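Local coordinates for protein argonaute (Aquifex aeolicus, PDB 1YVU), which uses short single-stranded DNA guides to bind complementary RNA targets and cleaves them in a metal-dependent endonuclease reaction, at residues A[133-144]-A[156-167]; A[310-318]-A[613-621]. One frame throughout, in Å; residues are numbered along the deposited sequence.

Interaction 1 (A[133-144]-A[156-167]); sequences RKIALIPEVNEK and HLDLKFRIQPFE
Glu-140 faces Lys-160 and Arg-162 across an antiparallel hairpin, and its side chain touches both in turn. It starts with CG set between its own backbone N and carbonyl carbon (chi1 66°), which sends the chain along the neighbouring strand. CB lies by Lys-160 O, CG touches both Lys-160 O (3.6 Å) and Lys-160 CB, and OE2 rests near that same CB. At the tip, OE1 forms a salt bridge with Arg-162 NH2 at 3.0 Å. The carboxylate lies over one face of the guanidinium, the two planes 71° apart. Arg-162 folds back to offer that face by bending at chi2 and chi3. With an alanine here, the Arg-162 guanidinium would probably lose its charged mate and be freer to turn. Lys-160 turns its amine elsewhere, to Asn-602.

Beneath, backbone bonds such as Glu-140 N to Lys-160 O (2.9 Å) lace the strands. The other face is mostly apolar: Pro-139 CG meets Phe-161 CE2 at 3.8 Å, in a non-hydrogen-bonded pair where proline's missing N-H costs nothing, and Val-141 CG1 meets Leu-157 CD1. Helices 110-126 and 280-299 pack here, and buried Glu-143 is held by Lys-111 and Tyr-294. At the far end, Lys-134 lays its CD over the Phe-166 ring. The chemistry thus divides this hairpin of linker L1 into a largely apolar side suited to helix packing and a more polar one whose charges are partly matched within it.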
loop_
_atom_site.group_PDB
_atom_site.type_symbol
_atom_site.label_atom_id
_atom_site.label_comp_id
_atom_site.label_asym_id
_atom_site.label_seq_id
_atom_site.Cartn_x
_atom_site.Cartn_y
_atom_site.Cartn_z
ATOM N N ARG A 133 22.703 4.367 18.665
ATOM C CA ARG A 133 21.227 4.417 18.527
ATOM C C ARG A 133 20.515 3.165 19.111
ATOM O O ARG A 133 21.056 2.067 19.064
ATOM C CB ARG A 133 20.883 4.600 17.037
ATOM C CG ARG A 133 19.452 4.987 16.663
ATOM C CD ARG A 133 19.438 5.453 15.202
ATOM N NE ARG A 133 18.108 5.483 14.589
ATOM C CZ ARG A 133 17.878 5.448 13.276
ATOM N NH1 ARG A 133 18.881 5.383 12.414
ATOM N NH2 ARG A 133 16.635 5.468 12.821
ATOM N N LYS A 134 19.294 3.344 19.627
ATOM C CA LYS A 134 18.475 2.268 20.247
ATOM C C LYS A 134 16.999 2.313 19.724
ATOM O O LYS A 134 16.314 3.337 19.824
ATOM C CB LYS A 134 18.526 2.430 21.785
ATOM C CG LYS A 134 18.302 1.176 22.637
ATOM C CD LYS A 134 18.394 1.502 24.155
ATOM C CE LYS A 134 18.018 0.300 25.067
ATOM N NZ LYS A 134 17.946 0.620 26.541
ATOM N N ILE A 135 16.537 1.197 19.149
ATOM C CA ILE A 135 15.183 1.059 18.558
ATOM C C ILE A 135 14.266 0.023 19.289
ATOM O O ILE A 135 14.758 -0.898 19.957
ATOM C CB ILE A 135 15.285 0.641 17.030
ATOM C CG1 ILE A 135 16.246 1.547 16.261
ATOM C CG2 ILE A 135 13.939 0.748 16.335
ATOM C CD1 ILE A 135 16.555 1.068 14.856
ATOM N N ALA A 136 12.941 0.192 19.146
ATOM C CA ALA A 136 11.907 -0.691 19.721
ATOM C C ALA A 136 10.883 -1.052 18.642
ATOM O O ALA A 136 10.563 -0.239 17.776
ATOM C CB ALA A 136 11.206 -0.013 20.891
ATOM N N LEU A 137 10.391 -2.286 18.694
ATOM C CA LEU A 137 9.406 -2.801 17.735
ATOM C C LEU A 137 8.044 -2.793 18.406
ATOM O O LEU A 137 7.560 -3.826 18.846
ATOM C CB LEU A 137 9.756 -4.242 17.335
ATOM C CG LEU A 137 11.148 -4.553 16.787
ATOM C CD1 LEU A 137 11.603 -5.932 17.257
ATOM C CD2 LEU A 137 11.158 -4.434 15.277
ATOM N N ILE A 138 7.419 -1.625 18.475
ATOM C CA ILE A 138 6.119 -1.480 19.127
ATOM C C ILE A 138 4.981 -2.253 18.448
ATOM O O ILE A 138 4.910 -2.293 17.235
ATOM C CB ILE A 138 5.807 0.029 19.341
ATOM C CG1 ILE A 138 6.749 0.543 20.434
ATOM C CG2 ILE A 138 4.319 0.273 19.730
ATOM C CD1 ILE A 138 6.980 2.029 20.421
ATOM N N PRO A 139 4.192 -3.016 19.231
ATOM C CA PRO A 139 3.069 -3.789 18.674
ATOM C C PRO A 139 1.828 -2.945 18.461
ATOM O O PRO A 139 1.449 -2.131 19.311
ATOM C CB PRO A 139 2.785 -4.832 19.750
ATOM C CG PRO A 139 3.999 -4.838 20.575
ATOM C CD PRO A 139 4.463 -3.450 20.610
ATOM N N GLU A 140 1.212 -3.130 17.304
ATOM C CA GLU A 140 -0.022 -2.438 16.978
ATOM C C GLU A 140 -1.039 -3.518 16.670
ATOM O O GLU A 140 -0.742 -4.537 16.018
ATOM C CB GLU A 140 0.145 -1.452 15.804
ATOM C CG GLU A 140 0.470 -2.097 14.451
ATOM C CD GLU A 140 0.888 -1.117 13.371
ATOM O OE1 GLU A 140 0.491 0.070 13.454
ATOM O OE2 GLU A 140 1.612 -1.547 12.434
ATOM N N VAL A 141 -2.201 -3.341 17.282
ATOM C CA VAL A 141 -3.302 -4.260 17.119
ATOM C C VAL A 141 -4.426 -3.492 16.432
ATOM O O VAL A 141 -5.055 -2.606 17.025
ATOM C CB VAL A 141 -3.781 -4.857 18.477
ATOM C CG1 VAL A 141 -4.215 -6.287 18.283
ATOM C CG2 VAL A 141 -2.683 -4.778 19.551
ATOM N N ASN A 142 -4.588 -3.782 15.145
ATOM C CA ASN A 142 -5.615 -3.165 14.325
ATOM C C ASN A 142 -6.784 -4.131 14.083
ATOM O O ASN A 142 -6.581 -5.291 13.697
ATOM C CB ASN A 142 -5.007 -2.675 13.003
ATOM C CG ASN A 142 -4.153 -1.393 13.166
ATOM O OD1 ASN A 142 -3.745 -0.996 14.272
ATOM N ND2 ASN A 142 -3.892 -0.739 12.042
ATOM N N GLU A 143 -7.989 -3.669 14.432
ATOM C CA GLU A 143 -9.248 -4.424 14.265
ATOM C C GLU A 143 -10.185 -3.656 13.344
ATOM O O GLU A 143 -10.382 -2.443 13.491
ATOM C CB GLU A 143 -10.035 -4.610 15.579
ATOM C CG GLU A 143 -9.283 -5.071 16.802
ATOM C CD GLU A 143 -8.499 -3.959 17.459
ATOM O OE1 GLU A 143 -8.802 -2.768 17.226
ATOM O OE2 GLU A 143 -7.569 -4.286 18.221
ATOM N N LYS A 144 -10.777 -4.374 12.410
ATOM C CA LYS A 144 -11.746 -3.802 11.496
ATOM C C LYS A 144 -12.859 -4.844 11.358
ATOM O O LYS A 144 -12.593 -6.051 11.415
ATOM C CB LYS A 144 -11.094 -3.471 10.154
ATOM C CG LYS A 144 -10.578 -2.060 10.089
ATOM C CD LYS A 144 -9.532 -1.893 9.029
ATOM C CE LYS A 144 -8.979 -0.482 9.071
ATOM N NZ LYS A 144 -7.603 -0.434 8.478
ATOM N N HIS A 156 -11.912 -8.761 11.775
ATOM C CA HIS A 156 -10.631 -8.867 11.133
ATOM C C HIS A 156 -9.690 -8.330 12.210
ATOM O O HIS A 156 -9.792 -7.152 12.608
ATOM C CB HIS A 156 -10.584 -7.992 9.886
ATOM C CG HIS A 156 -9.208 -7.769 9.351
ATOM N ND1 HIS A 156 -8.129 -8.538 9.731
ATOM C CD2 HIS A 156 -8.721 -6.816 8.522
ATOM C CE1 HIS A 156 -7.029 -8.061 9.173
ATOM N NE2 HIS A 156 -7.362 -7.020 8.432
ATOM N N LEU A 157 -8.814 -9.218 12.687
ATOM C CA LEU A 157 -7.850 -8.868 13.714
ATOM C C LEU A 157 -6.423 -9.262 13.359
ATOM O O LEU A 157 -6.138 -10.416 13.038
ATOM C CB LEU A 157 -8.281 -9.474 15.046
ATOM C CG LEU A 157 -7.448 -9.402 16.329
ATOM C CD1 LEU A 157 -6.890 -8.035 16.629
ATOM C CD2 LEU A 157 -8.359 -9.827 17.440
ATOM N N ASP A 158 -5.530 -8.288 13.454
ATOM C CA ASP A 158 -4.131 -8.512 13.150
ATOM C C ASP A 158 -3.242 -7.882 14.215
ATOM O O ASP A 158 -3.703 -7.100 15.059
ATOM C CB ASP A 158 -3.787 -7.932 11.765
ATOM C CG ASP A 158 -2.745 -8.761 11.003
ATOM O OD1 ASP A 158 -1.865 -9.405 11.630
ATOM O OD2 ASP A 158 -2.825 -8.756 9.755
ATOM N N LEU A 159 -1.959 -8.248 14.135
ATOM C CA LEU A 159 -0.895 -7.780 15.013
ATOM C C LEU A 159 0.322 -7.461 14.160
ATOM O O LEU A 159 0.892 -8.337 13.508
ATOM C CB LEU A 159 -0.535 -8.853 16.043
ATOM C CG LEU A 159 0.518 -8.414 17.049
ATOM C CD1 LEU A 159 -0.100 -7.530 18.108
ATOM C CD2 LEU A 159 1.111 -9.622 17.674
ATOM N N LYS A 160 0.676 -6.189 14.109
ATOM C CA LYS A 160 1.838 -5.781 13.339
ATOM C C LYS A 160 2.837 -5.099 14.275
ATOM O O LYS A 160 2.514 -4.864 15.435
ATOM C CB LYS A 160 1.385 -4.909 12.157
ATOM C CG LYS A 160 0.583 -5.729 11.115
ATOM C CD LYS A 160 -0.085 -4.927 9.996
ATOM C CE LYS A 160 -0.895 -5.878 9.095
ATOM N NZ LYS A 160 -1.536 -5.223 7.927
ATOM N N PHE A 161 4.079 -4.904 13.823
ATOM C CA PHE A 161 5.114 -4.253 14.643
ATOM C C PHE A 161 5.605 -2.952 14.059
ATOM O O PHE A 161 6.220 -2.921 13.000
ATOM C CB PHE A 161 6.311 -5.172 14.908
ATOM C CG PHE A 161 6.006 -6.311 15.833
ATOM C CD1 PHE A 161 5.630 -7.565 15.317
ATOM C CD2 PHE A 161 6.027 -6.128 17.230
ATOM C CE1 PHE A 161 5.268 -8.623 16.181
ATOM C CE2 PHE A 161 5.666 -7.185 18.105
ATOM C CZ PHE A 161 5.282 -8.435 17.576
ATOM N N ARG A 162 5.329 -1.882 14.785
ATOM C CA ARG A 162 5.695 -0.527 14.407
ATOM C C ARG A 162 7.119 -0.295 14.875
ATOM O O ARG A 162 7.408 -0.425 16.065
ATOM C CB ARG A 162 4.721 0.468 15.077
ATOM C CG ARG A 162 4.787 1.882 14.561
ATOM C CD ARG A 162 4.343 1.965 13.120
ATOM N NE ARG A 162 2.907 2.188 12.951
ATOM C CZ ARG A 162 2.268 2.155 11.778
ATOM N NH1 ARG A 162 2.926 1.894 10.644
ATOM N NH2 ARG A 162 0.968 2.438 11.731
ATOM N N ILE A 163 8.012 -0.016 13.926
ATOM C CA ILE A 163 9.429 0.220 14.239
ATOM C C ILE A 163 9.582 1.680 14.634
ATOM O O ILE A 163 9.307 2.579 13.848
ATOM C CB ILE A 163 10.372 -0.134 13.038
ATOM C CG1 ILE A 163 9.975 -1.483 12.402
ATOM C CG2 ILE A 163 11.816 -0.243 13.525
ATOM C CD1 ILE A 163 10.644 -1.787 11.055
ATOM N N GLN A 164 9.984 1.907 15.878
ATOM C CA GLN A 164 10.117 3.254 16.404
ATOM C C GLN A 164 11.343 3.424 17.287
ATOM O O GLN A 164 11.705 2.484 17.979
ATOM C CB GLN A 164 8.868 3.597 17.234
ATOM C CG GLN A 164 7.688 4.141 16.432
ATOM C CD GLN A 164 6.475 4.419 17.272
ATOM O OE1 GLN A 164 6.556 4.612 18.479
ATOM N NE2 GLN A 164 5.332 4.452 16.629
ATOM N N PRO A 165 12.022 4.600 17.238
ATOM C CA PRO A 165 13.210 4.876 18.067
ATOM C C PRO A 165 12.788 5.293 19.480
ATOM O O PRO A 165 11.678 5.791 19.680
ATOM C CB PRO A 165 13.873 6.062 17.354
ATOM C CG PRO A 165 13.369 5.977 15.971
ATOM C CD PRO A 165 11.932 5.630 16.184
ATOM N N PHE A 166 13.690 5.108 20.440
ATOM C CA PHE A 166 13.436 5.457 21.837
ATOM C C PHE A 166 13.312 6.965 21.979
ATOM O O PHE A 166 12.470 7.474 22.734
ATOM C CB PHE A 166 14.586 4.939 22.715
ATOM C CG PHE A 166 14.375 3.536 23.232
ATOM C CD1 PHE A 166 14.473 2.425 22.369
ATOM C CD2 PHE A 166 14.052 3.316 24.592
ATOM C CE1 PHE A 166 14.248 1.096 22.851
ATOM C CE2 PHE A 166 13.822 1.994 25.100
ATOM C CZ PHE A 166 13.921 0.882 24.219
ATOM N N GLU A 167 14.094 7.652 21.148
ATOM C CA GLU A 167 14.162 9.101 21.116
ATOM C C GLU A 167 12.938 9.679 20.465
ATOM O O GLU A 167 12.394 9.129 19.511
ATOM C CB GLU A 167 15.394 9.574 20.342
ATOM C CG GLU A 167 16.721 8.871 20.676
ATOM C CD GLU A 167 17.226 8.025 19.521
ATOM O OE1 GLU A 167 17.571 8.606 18.472
ATOM O OE2 GLU A 167 17.272 6.783 19.654
#

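Interaction 2 (A[310-318]-A[613-621]); sequences ERAKGKLNF and IKGYFYKLS
Phe-617 fills the closely packed middle of this contact, its ring held between Lys-313, Gly-314 and Leu-316. With CG between its backbone N and carbonyl carbon (chi1 73°), the ring leans back toward the 310-318 segment. Lys-313 CB sits over one face in a CH-pi contact, 4.2 Å from the ring centroid, while Leu-316 CD1 comes within 4.0 Å of Phe-617 CE2. A large flat ring suits this place because Val-625 and Leu-627 of strand 624-627 also pack against it. Gly-314 places its O beside Phe-617 CD2, and its fully extended phi of 172° suits a glycine. Backbone bonds frame the ring: Lys-313 N gives to Phe-617 O at 2.7 Å, and Phe-617 N to Gly-314 O at 3.2 Å. Farther along, Leu-316 N reaches Gly-615 O from above the carbonyl plane rather than on a lone pair. Gly-615 is the third residue of a type II turn from Ile-613 to Tyr-616, where its positive phi (113°) is one a side chain would resist. Next to the turn, Lys-614 passes its CE by Phe-318 CZ at 3.5 Å on the way to Thr-663. At the opposite end Tyr-618 is also buried, its ring edge turned to Arg-311 O, although its hydroxyl makes only a weak bond to Glu-310 OE1, at 3.4 Å.

The solvent side belongs to exposed Arg-311, Lys-313 and Lys-315, long charged chains that can reach into water. Lys-315 runs extended past Lys-614 O, its CB against Tyr-616 CE1 at 4.0 Å.

Here a short, irregular strand of linker L2 pairs antiparallel with strand 616-619 of the PIWI box, a beta addition through which the linker is joined to the RNase H-fold PIWI domain.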
loop_
_atom_site.group_PDB
_atom_site.type_symbol
_atom_site.label_atom_id
_atom_site.label_comp_id
_atom_site.label_asym_id
_atom_site.label_seq_id
_atom_site.Cartn_x
_atom_site.Cartn_y
_atom_site.Cartn_z
ATOM N N GLU A 310 -12.010 -18.121 9.894
ATOM C CA GLU A 310 -12.860 -18.401 8.757
ATOM C C GLU A 310 -11.940 -18.993 7.708
ATOM O O GLU A 310 -10.824 -18.505 7.489
ATOM C CB GLU A 310 -13.566 -17.148 8.245
ATOM C CG GLU A 310 -14.611 -16.547 9.203
ATOM C CD GLU A 310 -15.870 -17.412 9.427
ATOM O OE1 GLU A 310 -16.647 -17.614 8.453
ATOM O OE2 GLU A 310 -16.094 -17.854 10.591
ATOM N N ARG A 311 -12.356 -20.138 7.178
ATOM C CA ARG A 311 -11.590 -20.845 6.166
ATOM C C ARG A 311 -11.880 -20.286 4.799
ATOM O O ARG A 311 -12.988 -19.809 4.549
ATOM C CB ARG A 311 -11.919 -22.334 6.204
ATOM C CG ARG A 311 -11.198 -23.081 7.314
ATOM C CD ARG A 311 -12.124 -23.619 8.408
ATOM N NE ARG A 311 -11.556 -23.429 9.747
ATOM C CZ ARG A 311 -11.009 -24.381 10.504
ATOM N NH1 ARG A 311 -10.929 -25.642 10.080
ATOM N NH2 ARG A 311 -10.506 -24.050 11.692
ATOM N N ALA A 312 -10.874 -20.338 3.929
ATOM C CA ALA A 312 -10.988 -19.864 2.543
ATOM C C ALA A 312 -11.949 -20.728 1.756
ATOM O O ALA A 312 -12.192 -21.872 2.135
ATOM C CB ALA A 312 -9.638 -19.891 1.870
ATOM N N LYS A 313 -12.501 -20.194 0.676
ATOM C CA LYS A 313 -13.418 -20.984 -0.132
ATOM C C LYS A 313 -12.709 -22.027 -1.003
ATOM O O LYS A 313 -13.089 -23.195 -0.974
ATOM C CB LYS A 313 -14.316 -20.092 -0.957
ATOM C CG LYS A 313 -15.329 -19.321 -0.114
ATOM C CD LYS A 313 -16.180 -18.354 -0.958
ATOM C CE LYS A 313 -17.051 -19.048 -2.013
ATOM N NZ LYS A 313 -17.762 -18.041 -2.851
ATOM N N GLY A 314 -11.662 -21.624 -1.724
ATOM C CA GLY A 314 -10.925 -22.562 -2.561
ATOM C C GLY A 314 -9.864 -21.978 -3.482
ATOM O O GLY A 314 -9.364 -20.881 -3.261
ATOM N N LYS A 315 -9.459 -22.750 -4.484
ATOM C CA LYS A 315 -8.487 -22.260 -5.439
ATOM C C LYS A 315 -9.269 -21.872 -6.690
ATOM O O LYS A 315 -10.196 -22.566 -7.109
ATOM C CB LYS A 315 -7.405 -23.292 -5.768
ATOM C CG LYS A 315 -6.241 -22.632 -6.480
ATOM C CD LYS A 315 -5.310 -23.572 -7.206
ATOM C CE LYS A 315 -4.528 -22.767 -8.261
ATOM N NZ LYS A 315 -3.328 -23.446 -8.848
ATOM N N LEU A 316 -8.942 -20.702 -7.213
ATOM C CA LEU A 316 -9.564 -20.181 -8.411
ATOM C C LEU A 316 -8.583 -20.436 -9.542
ATOM O O LEU A 316 -7.466 -19.944 -9.528
ATOM C CB LEU A 316 -9.806 -18.679 -8.239
ATOM C CG LEU A 316 -10.930 -18.000 -9.015
ATOM C CD1 LEU A 316 -12.296 -18.533 -8.614
ATOM C CD2 LEU A 316 -10.860 -16.552 -8.713
ATOM N N ASN A 317 -8.958 -21.300 -10.474
ATOM C CA ASN A 317 -8.081 -21.566 -11.602
ATOM C C ASN A 317 -8.164 -20.373 -12.521
ATOM O O ASN A 317 -9.151 -19.618 -12.543
ATOM C CB ASN A 317 -8.428 -22.870 -12.336
ATOM C CG ASN A 317 -8.012 -24.112 -11.545
ATOM O OD1 ASN A 317 -6.820 -24.401 -11.396
ATOM N ND2 ASN A 317 -8.999 -24.841 -11.023
ATOM N N PHE A 318 -7.044 -20.129 -13.162
ATOM C CA PHE A 318 -6.927 -19.027 -14.072
ATOM C C PHE A 318 -6.198 -19.532 -15.301
ATOM O O PHE A 318 -5.560 -20.588 -15.237
ATOM C CB PHE A 318 -6.188 -17.875 -13.386
ATOM C CG PHE A 318 -4.831 -18.249 -12.822
ATOM C CD1 PHE A 318 -3.654 -18.050 -13.580
ATOM C CD2 PHE A 318 -4.712 -18.773 -11.527
ATOM C CE1 PHE A 318 -2.382 -18.367 -13.053
ATOM C CE2 PHE A 318 -3.442 -19.091 -10.996
ATOM C CZ PHE A 318 -2.281 -18.886 -11.771
ATOM N N ILE A 613 -0.443 -21.553 -2.519
ATOM C CA ILE A 613 -1.601 -20.734 -2.243
ATOM C C ILE A 613 -2.130 -19.799 -3.368
ATOM O O ILE A 613 -3.281 -19.334 -3.301
ATOM C CB ILE A 613 -1.329 -20.076 -0.830
ATOM C CG1 ILE A 613 -1.531 -21.154 0.232
ATOM C CG2 ILE A 613 -2.229 -18.932 -0.480
ATOM C CD1 ILE A 613 -0.785 -20.929 1.489
ATOM N N LYS A 614 -1.355 -19.610 -4.445
ATOM C CA LYS A 614 -1.802 -18.743 -5.546
ATOM C C LYS A 614 -3.146 -19.209 -6.081
ATOM O O LYS A 614 -3.251 -20.343 -6.568
ATOM C CB LYS A 614 -0.789 -18.688 -6.695
ATOM C CG LYS A 614 -1.229 -17.818 -7.853
ATOM C CD LYS A 614 -0.150 -17.570 -8.847
ATOM C CE LYS A 614 -0.592 -16.505 -9.854
ATOM N NZ LYS A 614 0.403 -16.120 -10.891
ATOM N N GLY A 615 -4.145 -18.331 -5.905
ATOM C CA GLY A 615 -5.522 -18.561 -6.342
ATOM C C GLY A 615 -6.501 -18.694 -5.179
ATOM O O GLY A 615 -7.728 -18.695 -5.358
ATOM N N TYR A 616 -5.950 -18.780 -3.971
ATOM C CA TYR A 616 -6.760 -18.907 -2.780
ATOM C C TYR A 616 -7.593 -17.683 -2.486
ATOM O O TYR A 616 -7.101 -16.555 -2.618
ATOM C CB TYR A 616 -5.883 -19.246 -1.599
ATOM C CG TYR A 616 -5.556 -20.710 -1.512
ATOM C CD1 TYR A 616 -5.283 -21.494 -2.678
ATOM C CD2 TYR A 616 -5.511 -21.336 -0.264
ATOM C CE1 TYR A 616 -4.964 -22.881 -2.584
ATOM C CE2 TYR A 616 -5.196 -22.716 -0.142
ATOM C CZ TYR A 616 -4.927 -23.487 -1.296
ATOM O OH TYR A 616 -4.661 -24.834 -1.108
ATOM N N PHE A 617 -8.839 -17.916 -2.048
ATOM C CA PHE A 617 -9.779 -16.833 -1.768
ATOM C C PHE A 617 -10.847 -16.951 -0.683
ATOM O O PHE A 617 -11.334 -18.032 -0.378
ATOM C CB PHE A 617 -10.460 -16.405 -3.078
ATOM C CG PHE A 617 -11.489 -17.396 -3.631
ATOM C CD1 PHE A 617 -12.854 -17.048 -3.668
ATOM C CD2 PHE A 617 -11.087 -18.627 -4.192
ATOM C CE1 PHE A 617 -13.815 -17.899 -4.253
ATOM C CE2 PHE A 617 -12.036 -19.504 -4.790
ATOM C CZ PHE A 617 -13.410 -19.134 -4.819
ATOM N N TYR A 618 -11.235 -15.800 -0.146
ATOM C CA TYR A 618 -12.314 -15.702 0.838
ATOM C C TYR A 618 -13.140 -14.605 0.194
ATOM O O TYR A 618 -12.580 -13.599 -0.235
ATOM C CB TYR A 618 -11.843 -15.269 2.255
ATOM C CG TYR A 618 -12.976 -15.330 3.285
ATOM C CD1 TYR A 618 -13.239 -16.522 3.989
ATOM C CD2 TYR A 618 -13.903 -14.271 3.423
ATOM C CE1 TYR A 618 -14.405 -16.679 4.786
ATOM C CE2 TYR A 618 -15.085 -14.416 4.212
ATOM C CZ TYR A 618 -15.328 -15.625 4.889
ATOM O OH TYR A 618 -16.474 -15.775 5.647
ATOM N N LYS A 619 -14.453 -14.795 0.122
ATOM C CA LYS A 619 -15.308 -13.786 -0.499
ATOM C C LYS A 619 -16.148 -12.994 0.518
ATOM O O LYS A 619 -16.675 -13.551 1.487
ATOM C CB LYS A 619 -16.170 -14.433 -1.594
ATOM C CG LYS A 619 -16.870 -13.461 -2.545
ATOM C CD LYS A 619 -17.606 -14.209 -3.664
ATOM C CE LYS A 619 -18.353 -13.227 -4.547
ATOM N NZ LYS A 619 -19.850 -13.449 -4.701
ATOM N N LEU A 620 -16.169 -11.671 0.324
ATOM C CA LEU A 620 -16.917 -10.735 1.163
ATOM C C LEU A 620 -18.225 -10.253 0.503
ATOM O O LEU A 620 -18.620 -10.758 -0.561
ATOM C CB LEU A 620 -16.029 -9.562 1.573
ATOM C CG LEU A 620 -14.801 -10.008 2.359
ATOM C CD1 LEU A 620 -13.769 -8.907 2.443
ATOM C CD2 LEU A 620 -15.239 -10.484 3.741
ATOM N N SER A 621 -18.883 -9.281 1.139
ATOM C CA SER A 621 -20.178 -8.761 0.699
ATOM C C SER A 621 -20.311 -8.070 -0.647
ATOM O O SER A 621 -20.750 -8.700 -1.616
ATOM C CB SER A 621 -20.807 -7.891 1.794
ATOM O OG SER A 621 -19.920 -6.874 2.239
#

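Interaction 1 and interaction 2 lie in series along the chain, with centres about 29 Å apart and nearest atoms about 8 Å apart, so they do not touch. They are nevertheless bridged. The hairpin of interaction 1 runs on to Lys-147 and Glu-149: the first bonds to the backbone of Ser-621, the second forms a salt bridge with Lys-313. The amino-terminal segment links them too, since Asn-8 pairs with Leu-157 and Ala-5 with Ala-312. Interaction 1 thus lies within the PAZ lobe, whereas interaction 2 joins that lobe, through linker L2, to the PIWI domain. Both lie away from the calcium held by Asp-502 and Asp-683.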